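Local coordinates for naphthalene dioxygenase large subunit (Rhodococcus sp., PDB 2B1X), which serves as the large subunit of a ring-hydroxylating dioxygenase, pairing a Rieske [2Fe-2S] domain with a catalytic domain that holds an iron(III) ion, at residues Asn4-Arg7 against Gln8-Lys12; Leu148-Lys152 against Gly153-Gly157; Lys344-Pro347 against Asp348-Asp352. All coordinates share one frame; numbering follows the deposited sequence.

Interaction 1. Residues Asn4-Arg7 against Gln8-Lys12; sequences NELR and QTLQK
L6 and L10 meet one helical turn apart, their isobutyl groups slanting over one another so that L6 CD1 lies 3.8 Å from L10 CG. L6 sends CG anti to its backbone N (chi1 178°), whereas the CG of L10 also rests against the carbonyl oxygen of L6. Both are buried: L6 faces V33 and V36 of helix 31-40, and L10 packs on W431 and M435 of helix 422-436.

R7 and Q11, also four residues apart, cross at a slant. The aliphatic part of R7 does the touching, with R7 CG 3.8 Å from Q11 NE2, and the planes of guanidinium and amide are turned 64° apart. This is contact of an amide with methylenes, since the charged end of R7 goes to E438 in a salt bridge. Q8 lays its CG over the carbonyl oxygen of N4, 3.4 Å from N4 O, before its extended chain runs on.

T9 turns its hydroxyl back along the helix. With OG1 beside its own backbone N (chi1 -70°), T9 OG1 donates to E5 O at 3.0 Å. T9 N binds that same oxygen at 3.0 Å, the two donors coming from opposite faces of the carbonyl plane, and this double grip ties up the polar group of a partly exposed threonine inside its own helix.

Beneath the side chains, the amides of Q8, L10 and Q11 likewise bond to the carbonyls four residues back, L10 N to L6 O at 2.9 Å. These i to i+4 bonds, with leucines on the buried side and glutamines on the exposed one, make the opening turns of helix 4-16 a regular amphipathic alpha helix.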
ATOM      1  N   ASN A   4      14.170 -26.349   8.398  1.00 24.45           N
ATOM      2  CA  ASN A   4      14.257 -27.271   9.541  1.00 24.52           C
ATOM      3  C   ASN A   4      13.363 -26.789  10.683  1.00 23.40           C
ATOM      4  O   ASN A   4      12.647 -27.576  11.304  1.00 22.71           O
ATOM      5  CB  ASN A   4      15.711 -27.471   9.997  1.00 25.40           C
ATOM      6  CG  ASN A   4      16.605 -28.086   8.901  1.00 28.32           C
ATOM      7  OD1 ASN A   4      16.180 -28.970   8.142  1.00 32.63           O
ATOM      8  ND2 ASN A   4      17.854 -27.628   8.831  1.00 32.09           N
ATOM      9  N   GLU A   5      13.350 -25.475  10.904  1.00 23.63           N
ATOM     10  CA  GLU A   5      12.468 -24.863  11.903  1.00 23.62           C
ATOM     11  C   GLU A   5      10.991 -25.191  11.664  1.00 22.49           C
ATOM     12  O   GLU A   5      10.311 -25.613  12.568  1.00 22.09           O
ATOM     13  CB  GLU A   5      12.671 -23.352  11.960  1.00 24.12           C
ATOM     14  CG  GLU A   5      14.027 -22.901  12.507  1.00 27.87           C
ATOM     15  CD  GLU A   5      15.191 -23.130  11.530  1.00 33.85           C
ATOM     16  OE1 GLU A   5      14.968 -23.101  10.287  1.00 33.90           O
ATOM     17  OE2 GLU A   5      16.342 -23.349  12.015  1.00 37.41           O
ATOM     18  N   LEU A   6      10.505 -25.009  10.445  1.00 21.29           N
ATOM     19  CA  LEU A   6       9.095 -25.245  10.205  1.00 20.20           C
ATOM     20  C   LEU A   6       8.802 -26.747  10.354  1.00 20.00           C
ATOM     21  O   LEU A   6       7.823 -27.118  10.966  1.00 18.57           O
ATOM     22  CB  LEU A   6       8.661 -24.701   8.841  1.00 19.32           C
ATOM     23  CG  LEU A   6       7.192 -24.936   8.431  1.00 20.19           C
ATOM     24  CD1 LEU A   6       6.156 -24.554   9.552  1.00 19.35           C
ATOM     25  CD2 LEU A   6       6.855 -24.238   7.108  1.00 16.88           C
ATOM     26  N   ARG A   7       9.668 -27.589   9.803  1.00 19.89           N
ATOM     27  CA  ARG A   7       9.466 -29.022   9.846  1.00 20.47           C
ATOM     28  C   ARG A   7       9.305 -29.466  11.300  1.00 20.12           C
ATOM     29  O   ARG A   7       8.327 -30.127  11.647  1.00 19.95           O
ATOM     30  CB  ARG A   7      10.618 -29.773   9.166  1.00 20.53           C
ATOM     31  CG  ARG A   7      10.429 -31.303   9.166  1.00 24.10           C
ATOM     32  CD  ARG A   7      11.471 -32.091   8.375  1.00 28.21           C
ATOM     33  NE  ARG A   7      11.448 -31.723   6.957  1.00 33.02           N
ATOM     34  CZ  ARG A   7      10.604 -32.228   6.044  1.00 35.89           C
ATOM     35  NH1 ARG A   7       9.699 -33.149   6.393  1.00 36.84           N
ATOM     36  NH2 ARG A   7      10.664 -31.806   4.775  1.00 36.02           N
ATOM     37  N   GLN A   8      10.237 -29.056  12.151  1.00 19.81           N
ATOM     38  CA  GLN A   8      10.248 -29.474  13.542  1.00 20.54           C
ATOM     39  C   GLN A   8       9.002 -28.969  14.243  1.00 19.78           C
ATOM     40  O   GLN A   8       8.406 -29.677  15.063  1.00 17.88           O
ATOM     41  CB  GLN A   8      11.508 -28.978  14.246  1.00 21.12           C
ATOM     42  CG  GLN A   8      12.779 -29.816  13.918  1.00 25.59           C
ATOM     43  CD  GLN A   8      14.091 -29.117  14.312  1.00 32.38           C
ATOM     44  OE1 GLN A   8      14.097 -28.190  15.138  1.00 35.89           O
ATOM     45  NE2 GLN A   8      15.210 -29.566  13.719  1.00 34.56           N
ATOM     46  N   THR A   9       8.592 -27.747  13.897  1.00 19.32           N
ATOM     47  CA  THR A   9       7.376 -27.160  14.483  1.00 19.35           C
ATOM     48  C   THR A   9       6.138 -27.982  14.131  1.00 18.57           C
ATOM     49  O   THR A   9       5.247 -28.219  14.978  1.00 17.93           O
ATOM     50  CB  THR A   9       7.205 -25.712  13.999  1.00 19.84           C
ATOM     51  OG1 THR A   9       8.207 -24.877  14.581  1.00 20.92           O
ATOM     52  CG2 THR A   9       5.911 -25.107  14.520  1.00 20.48           C
ATOM     53  N   LEU A  10       6.057 -28.390  12.872  1.00 17.68           N
ATOM     54  CA  LEU A  10       4.918 -29.193  12.451  1.00 17.13           C
ATOM     55  C   LEU A  10       4.943 -30.577  13.103  1.00 16.89           C
ATOM     56  O   LEU A  10       3.910 -31.081  13.504  1.00 15.37           O
ATOM     57  CB  LEU A  10       4.858 -29.300  10.923  1.00 17.10           C
ATOM     58  CG  LEU A  10       4.669 -27.965  10.167  1.00 18.18           C
ATOM     59  CD1 LEU A  10       5.017 -28.095   8.663  1.00 16.79           C
ATOM     60  CD2 LEU A  10       3.263 -27.482  10.352  1.00 18.83           C
ATOM     61  N   GLN A  11       6.131 -31.186  13.177  1.00 17.17           N
ATOM     62  CA  GLN A  11       6.284 -32.517  13.817  1.00 17.83           C
ATOM     63  C   GLN A  11       5.890 -32.473  15.280  1.00 17.40           C
ATOM     64  O   GLN A  11       5.160 -33.331  15.758  1.00 17.48           O
ATOM     65  CB  GLN A  11       7.698 -33.076  13.633  1.00 17.86           C
ATOM     66  CG  GLN A  11       7.950 -33.555  12.204  1.00 20.14           C
ATOM     67  CD  GLN A  11       9.398 -33.866  11.889  1.00 23.88           C
ATOM     68  OE1 GLN A  11      10.312 -33.450  12.610  1.00 25.84           O
ATOM     69  NE2 GLN A  11       9.613 -34.613  10.815  1.00 25.59           N
ATOM     70  N   LYS A  12       6.379 -31.464  15.986  1.00 17.61           N
ATOM     71  CA  LYS A  12       5.995 -31.248  17.362  1.00 18.06           C
ATOM     72  C   LYS A  12       4.469 -31.025  17.474  1.00 16.79           C
ATOM     73  O   LYS A  12       3.807 -31.599  18.339  1.00 15.54           O
ATOM     74  CB  LYS A  12       6.785 -30.060  17.950  1.00 19.07           C
ATOM     75  CG  LYS A  12       6.676 -30.006  19.494  1.00 21.69           C
ATOM     76  CD  LYS A  12       6.910 -28.594  19.992  1.00 26.03           C
ATOM     77  CE  LYS A  12       6.850 -28.530  21.480  1.00 27.44           C
ATOM     78  NZ  LYS A  12       5.490 -28.131  21.917  1.00 28.95           N
TER

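Interaction 2. Residues Leu148-Lys152 against Gly153-Gly157; sequences LASYK and GLIFG
Four backbone hydrogen bonds join L148-K152 to G153-G157. A149 and F156 form one hydrogen-bonded antiparallel pair, the shorter bond running from F156 N to A149 O at 2.9 Å. Y151 and L154 form the other and close the hairpin: Y151 N gives to L154 O, while L154 N reaches Y151 O at 3.0 Å from well above the carbonyl plane.

The type I' turn between them puts K152 and G153 in positive-phi conformations. G153, with phi 92°, has no CB to crowd the carbonyl oxygen of K152.

CA-H...O contacts fill in between, S150 CA lying 3.1 Å from L154 O.

Apolar contact across the strands is slight. L148, with CG anti to its N (chi1 -174°), carries CD1 to 3.7 Å from I155 CG2. On the other sheet face are A149, Y151, L154 and F156.

The polar ends find partners beyond the hairpin: S150 OG hydrogen-bonds to E52, Y151 OH hydrogen-bonds to D178 of helix 174-181, and K152 NZ makes a salt bridge to D178. Strand 154-158 is the middle strand of a three-stranded antiparallel sheet, bonded on its far side to strand 47-51, while Y151 packs against helix 166-170 and L154 against L181.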
ATOM      1  N   LEU A 148     -12.259 -31.738 -11.308  1.00 15.04           N
ATOM      2  CA  LEU A 148     -13.477 -30.956 -11.104  1.00 14.81           C
ATOM      3  C   LEU A 148     -14.641 -31.883 -10.816  1.00 15.53           C
ATOM      4  O   LEU A 148     -14.817 -32.892 -11.499  1.00 16.06           O
ATOM      5  CB  LEU A 148     -13.800 -30.100 -12.339  1.00 14.03           C
ATOM      6  CG  LEU A 148     -14.980 -29.100 -12.276  1.00 14.20           C
ATOM      7  CD1 LEU A 148     -14.628 -27.814 -11.545  1.00 12.60           C
ATOM      8  CD2 LEU A 148     -15.483 -28.753 -13.705  1.00 15.17           C
ATOM      9  N   ALA A 149     -15.448 -31.539  -9.820  1.00 15.41           N
ATOM     10  CA  ALA A 149     -16.591 -32.379  -9.442  1.00 16.03           C
ATOM     11  C   ALA A 149     -17.624 -31.587  -8.672  1.00 16.78           C
ATOM     12  O   ALA A 149     -17.359 -30.488  -8.200  1.00 17.25           O
ATOM     13  CB  ALA A 149     -16.146 -33.620  -8.601  1.00 15.68           C
ATOM     14  N   SER A 150     -18.797 -32.190  -8.535  1.00 17.91           N
ATOM     15  CA  SER A 150     -19.938 -31.614  -7.866  1.00 19.39           C
ATOM     16  C   SER A 150     -20.464 -32.567  -6.780  1.00 18.57           C
ATOM     17  O   SER A 150     -20.488 -33.791  -6.976  1.00 18.76           O
ATOM     18  CB  SER A 150     -21.046 -31.427  -8.902  1.00 19.92           C
ATOM     19  OG  SER A 150     -21.530 -30.103  -8.852  1.00 25.88           O
ATOM     20  N   TYR A 151     -20.863 -32.020  -5.644  1.00 17.53           N
ATOM     21  CA  TYR A 151     -21.698 -32.765  -4.725  1.00 17.00           C
ATOM     22  C   TYR A 151     -22.923 -31.943  -4.378  1.00 16.63           C
ATOM     23  O   TYR A 151     -22.823 -30.861  -3.810  1.00 15.87           O
ATOM     24  CB  TYR A 151     -20.950 -33.219  -3.466  1.00 16.82           C
ATOM     25  CG  TYR A 151     -21.827 -34.107  -2.598  1.00 18.43           C
ATOM     26  CD1 TYR A 151     -22.437 -33.606  -1.441  1.00 17.60           C
ATOM     27  CD2 TYR A 151     -22.070 -35.430  -2.957  1.00 18.19           C
ATOM     28  CE1 TYR A 151     -23.259 -34.422  -0.662  1.00 19.32           C
ATOM     29  CE2 TYR A 151     -22.877 -36.248  -2.185  1.00 20.42           C
ATOM     30  CZ  TYR A 151     -23.455 -35.745  -1.034  1.00 20.49           C
ATOM     31  OH  TYR A 151     -24.258 -36.560  -0.283  1.00 21.05           O
ATOM     32  N   LYS A 152     -24.086 -32.454  -4.763  1.00 16.99           N
ATOM     33  CA  LYS A 152     -25.366 -31.788  -4.502  1.00 17.22           C
ATOM     34  C   LYS A 152     -25.394 -30.286  -4.806  1.00 16.76           C
ATOM     35  O   LYS A 152     -25.831 -29.492  -3.952  1.00 16.95           O
ATOM     36  CB  LYS A 152     -25.835 -32.045  -3.057  1.00 17.77           C
ATOM     37  CG  LYS A 152     -25.899 -33.524  -2.650  1.00 20.10           C
ATOM     38  CD  LYS A 152     -27.225 -34.143  -2.948  1.00 22.16           C
ATOM     39  CE  LYS A 152     -27.134 -35.667  -3.019  1.00 24.03           C
ATOM     40  NZ  LYS A 152     -27.508 -36.322  -1.762  1.00 26.10           N
ATOM     41  N   GLY A 153     -24.950 -29.899  -6.003  1.00 16.02           N
ATOM     42  CA  GLY A 153     -24.922 -28.493  -6.422  1.00 15.14           C
ATOM     43  C   GLY A 153     -23.637 -27.696  -6.150  1.00 14.88           C
ATOM     44  O   GLY A 153     -23.412 -26.655  -6.757  1.00 14.18           O
ATOM     45  N   LEU A 154     -22.797 -28.212  -5.262  1.00 14.30           N
ATOM     46  CA  LEU A 154     -21.535 -27.597  -4.884  1.00 13.95           C
ATOM     47  C   LEU A 154     -20.393 -28.033  -5.821  1.00 13.47           C
ATOM     48  O   LEU A 154     -19.986 -29.211  -5.838  1.00 13.53           O
ATOM     49  CB  LEU A 154     -21.201 -27.980  -3.430  1.00 13.39           C
ATOM     50  CG  LEU A 154     -21.664 -27.137  -2.227  1.00 16.87           C
ATOM     51  CD1 LEU A 154     -23.086 -26.707  -2.310  1.00 18.64           C
ATOM     52  CD2 LEU A 154     -21.413 -27.890  -0.903  1.00 15.26           C
ATOM     53  N   ILE A 155     -19.879 -27.079  -6.594  1.00 13.22           N
ATOM     54  CA  ILE A 155     -18.734 -27.324  -7.486  1.00 12.87           C
ATOM     55  C   ILE A 155     -17.402 -27.108  -6.774  1.00 12.82           C
ATOM     56  O   ILE A 155     -17.102 -26.000  -6.317  1.00 12.50           O
ATOM     57  CB  ILE A 155     -18.822 -26.437  -8.750  1.00 12.76           C
ATOM     58  CG1 ILE A 155     -20.213 -26.606  -9.405  1.00 13.14           C
ATOM     59  CG2 ILE A 155     -17.655 -26.774  -9.728  1.00 12.22           C
ATOM     60  CD1 ILE A 155     -20.587 -25.480 -10.389  1.00 15.00           C
ATOM     61  N   PHE A 156     -16.612 -28.175  -6.693  1.00 12.70           N
ATOM     62  CA  PHE A 156     -15.260 -28.114  -6.143  1.00 12.48           C
ATOM     63  C   PHE A 156     -14.220 -28.402  -7.210  1.00 12.34           C
ATOM     64  O   PHE A 156     -14.494 -29.145  -8.175  1.00 12.74           O
ATOM     65  CB  PHE A 156     -15.060 -29.182  -5.075  1.00 12.10           C
ATOM     66  CG  PHE A 156     -15.827 -28.961  -3.819  1.00 12.05           C
ATOM     67  CD1 PHE A 156     -17.186 -29.312  -3.744  1.00 12.48           C
ATOM     68  CD2 PHE A 156     -15.171 -28.534  -2.663  1.00 11.21           C
ATOM     69  CE1 PHE A 156     -17.884 -29.171  -2.560  1.00 13.42           C
ATOM     70  CE2 PHE A 156     -15.863 -28.383  -1.469  1.00 12.09           C
ATOM     71  CZ  PHE A 156     -17.238 -28.696  -1.415  1.00 11.67           C
ATOM     72  N   GLY A 157     -13.014 -27.871  -6.995  1.00 12.32           N
ATOM     73  CA  GLY A 157     -11.880 -28.209  -7.825  1.00 12.54           C
ATOM     74  C   GLY A 157     -10.648 -28.528  -7.025  1.00 12.71           C
ATOM     75  O   GLY A 157     -10.472 -28.084  -5.861  1.00 13.93           O
TER

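Interaction 3. Residues Lys344-Pro347 against Asp348-Asp352; sequences KDAP and DWFKD
K351 leaves the helix with CG beside its backbone N (chi1 -69°) and then runs extended to its tip, which carries the ammonium back along the incoming loop to the carbonyl of K344. K351 NZ donates to K344 O at 2.8 Å, arriving tilted 34° from the carbonyl plane. On the way its CE passes 3.3 Å from A346 O, so the methylenes lie along the loop backbone. Q189 OE1 takes a second bond from the same ammonium, and V342 of strand 333-343 touches the chain of K351.

W349 takes a different first torsion, CG lying between its backbone N and carbonyl carbon (chi1 69°). This brings the indole back alongside P347, and the two side chains point the same way. The pyrrole part of the indole does the touching: W349 NE1 is 3.4 Å from P347 CB, with CD1 almost as near, and the approach to the ring is oblique. F350 CB sits over one face of the same indole, offset toward its rim.

P347 occupies the N-cap of helix 348-361, in the catalytic domain. Its carbonyl oxygen accepts the first i to i+4 bond, from K351 N at 3.2 Å, with the donor in the carbonyl plane. F350 N lies 3.0 Å from P347 O in a weak, strongly bent bond.

F350 is buried; its ring comes obliquely upon the methyl of A346, F350 CD1 being 3.9 Å from A346 CB. L268, P269 and V342 border the phenyl as well, and P269 also touches P347. The loop is held from its other end, where K344 NZ bonds to the carbonyl oxygens of A186 and L188.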
ATOM      1  N   LYS A 344     -35.214 -23.160  -3.737  1.00 15.42           N
ATOM      2  CA  LYS A 344     -35.861 -22.508  -4.883  1.00 17.31           C
ATOM      3  C   LYS A 344     -37.386 -22.421  -4.731  1.00 17.64           C
ATOM      4  O   LYS A 344     -37.993 -21.434  -5.154  1.00 17.97           O
ATOM      5  CB  LYS A 344     -35.529 -23.217  -6.205  1.00 17.45           C
ATOM      6  CG  LYS A 344     -34.069 -23.057  -6.681  1.00 21.48           C
ATOM      7  CD  LYS A 344     -33.821 -23.883  -7.951  1.00 24.79           C
ATOM      8  CE  LYS A 344     -32.334 -23.933  -8.292  1.00 29.06           C
ATOM      9  NZ  LYS A 344     -31.623 -25.131  -7.680  1.00 29.45           N
ATOM     10  N   ASP A 345     -37.988 -23.455  -4.144  1.00 17.87           N
ATOM     11  CA  ASP A 345     -39.445 -23.540  -4.001  1.00 18.96           C
ATOM     12  C   ASP A 345     -40.020 -23.009  -2.690  1.00 18.55           C
ATOM     13  O   ASP A 345     -41.236 -23.145  -2.441  1.00 18.94           O
ATOM     14  CB  ASP A 345     -39.943 -24.980  -4.204  1.00 19.59           C
ATOM     15  CG  ASP A 345     -40.012 -25.374  -5.659  1.00 21.72           C
ATOM     16  OD1 ASP A 345     -39.927 -24.484  -6.544  1.00 25.15           O
ATOM     17  OD2 ASP A 345     -40.152 -26.571  -6.003  1.00 25.86           O
ATOM     18  N   ALA A 346     -39.179 -22.426  -1.841  1.00 17.61           N
ATOM     19  CA  ALA A 346     -39.699 -21.730  -0.677  1.00 17.26           C
ATOM     20  C   ALA A 346     -40.586 -20.581  -1.162  1.00 16.98           C
ATOM     21  O   ALA A 346     -40.348 -20.018  -2.228  1.00 16.24           O
ATOM     22  CB  ALA A 346     -38.586 -21.224   0.201  1.00 17.57           C
ATOM     23  N   PRO A 347     -41.649 -20.272  -0.422  1.00 16.95           N
ATOM     24  CA  PRO A 347     -42.528 -19.161  -0.793  1.00 17.46           C
ATOM     25  C   PRO A 347     -41.731 -17.869  -0.712  1.00 17.53           C
ATOM     26  O   PRO A 347     -40.800 -17.809   0.101  1.00 17.17           O
ATOM     27  CB  PRO A 347     -43.620 -19.172   0.281  1.00 17.13           C
ATOM     28  CG  PRO A 347     -43.492 -20.499   0.992  1.00 18.17           C
ATOM     29  CD  PRO A 347     -42.066 -20.935   0.823  1.00 17.60           C
ATOM     30  N   ASP A 348     -42.098 -16.870  -1.511  1.00 17.93           N
ATOM     31  CA  ASP A 348     -41.336 -15.611  -1.604  1.00 18.51           C
ATOM     32  C   ASP A 348     -41.243 -14.864  -0.279  1.00 18.08           C
ATOM     33  O   ASP A 348     -40.229 -14.238   0.008  1.00 17.50           O
ATOM     34  CB  ASP A 348     -41.941 -14.693  -2.652  1.00 19.16           C
ATOM     35  CG  ASP A 348     -41.579 -15.107  -4.049  1.00 22.70           C
ATOM     36  OD1 ASP A 348     -42.072 -14.472  -5.008  1.00 26.61           O
ATOM     37  OD2 ASP A 348     -40.791 -16.056  -4.287  1.00 27.68           O
ATOM     38  N   TRP A 349     -42.300 -14.940   0.522  1.00 17.13           N
ATOM     39  CA  TRP A 349     -42.288 -14.294   1.822  1.00 17.11           C
ATOM     40  C   TRP A 349     -41.120 -14.853   2.657  1.00 16.63           C
ATOM     41  O   TRP A 349     -40.408 -14.082   3.317  1.00 15.30           O
ATOM     42  CB  TRP A 349     -43.653 -14.414   2.548  1.00 17.20           C
ATOM     43  CG  TRP A 349     -44.029 -15.797   3.018  1.00 17.99           C
ATOM     44  CD1 TRP A 349     -44.861 -16.674   2.386  1.00 20.25           C
ATOM     45  CD2 TRP A 349     -43.597 -16.453   4.214  1.00 19.51           C
ATOM     46  NE1 TRP A 349     -44.981 -17.834   3.119  1.00 20.79           N
ATOM     47  CE2 TRP A 349     -44.212 -17.727   4.245  1.00 21.12           C
ATOM     48  CE3 TRP A 349     -42.761 -16.090   5.280  1.00 21.05           C
ATOM     49  CZ2 TRP A 349     -44.011 -18.642   5.291  1.00 22.13           C
ATOM     50  CZ3 TRP A 349     -42.550 -16.995   6.309  1.00 21.84           C
ATOM     51  CH2 TRP A 349     -43.172 -18.263   6.307  1.00 21.49           C
ATOM     52  N   PHE A 350     -40.927 -16.179   2.608  1.00 15.97           N
ATOM     53  CA  PHE A 350     -39.858 -16.817   3.380  1.00 16.04           C
ATOM     54  C   PHE A 350     -38.464 -16.462   2.869  1.00 16.11           C
ATOM     55  O   PHE A 350     -37.543 -16.261   3.668  1.00 16.20           O
ATOM     56  CB  PHE A 350     -40.031 -18.326   3.423  1.00 15.77           C
ATOM     57  CG  PHE A 350     -38.995 -19.020   4.242  1.00 16.30           C
ATOM     58  CD1 PHE A 350     -37.802 -19.478   3.645  1.00 16.51           C
ATOM     59  CD2 PHE A 350     -39.189 -19.219   5.606  1.00 16.57           C
ATOM     60  CE1 PHE A 350     -36.839 -20.128   4.402  1.00 16.57           C
ATOM     61  CE2 PHE A 350     -38.218 -19.869   6.371  1.00 15.46           C
ATOM     62  CZ  PHE A 350     -37.049 -20.323   5.752  1.00 17.16           C
ATOM     63  N   LYS A 351     -38.312 -16.387   1.549  1.00 15.48           N
ATOM     64  CA  LYS A 351     -37.023 -15.995   0.938  1.00 15.81           C
ATOM     65  C   LYS A 351     -36.564 -14.617   1.431  1.00 15.97           C
ATOM     66  O   LYS A 351     -35.418 -14.445   1.856  1.00 16.21           O
ATOM     67  CB  LYS A 351     -37.116 -16.009  -0.593  1.00 14.81           C
ATOM     68  CG  LYS A 351     -37.250 -17.409  -1.203  1.00 14.61           C
ATOM     69  CD  LYS A 351     -37.109 -17.373  -2.743  1.00 14.56           C
ATOM     70  CE  LYS A 351     -37.569 -18.672  -3.403  1.00 15.19           C
ATOM     71  NZ  LYS A 351     -37.308 -18.694  -4.864  1.00 16.54           N
ATOM     72  N   ASP A 352     -37.479 -13.653   1.418  1.00 16.64           N
ATOM     73  CA  ASP A 352     -37.204 -12.312   1.920  1.00 16.95           C
ATOM     74  C   ASP A 352     -36.880 -12.291   3.423  1.00 16.57           C
ATOM     75  O   ASP A 352     -35.908 -11.665   3.860  1.00 16.57           O
ATOM     76  CB  ASP A 352     -38.386 -11.378   1.651  1.00 17.40           C
ATOM     77  CG  ASP A 352     -38.028  -9.919   1.910  1.00 20.82           C
ATOM     78  OD1 ASP A 352     -37.022  -9.437   1.331  1.00 25.72           O
ATOM     79  OD2 ASP A 352     -38.648  -9.186   2.695  1.00 23.79           O
TER

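In the fold
All three interactions are local and partly buried, and each lies on different elements. Interaction 1 is internal to the N-terminal helix, its centre about 27 Å from that of the chain, with leucines buried and glutamines exposed on the same helix. Interaction 2 lies nearest the middle, its centre about 12 Å from that of the chain, where a hairpin depends chiefly on backbone pairing. Interaction 3 marks the passage from strand 333-343 into a helix, where a lysine side chain bonds to a loop carbonyl. Interactions 1 and 3 lie on opposite sides of the chain's centre, whereas the nearest atoms of interactions 2 and 3 are about 8 Å apart.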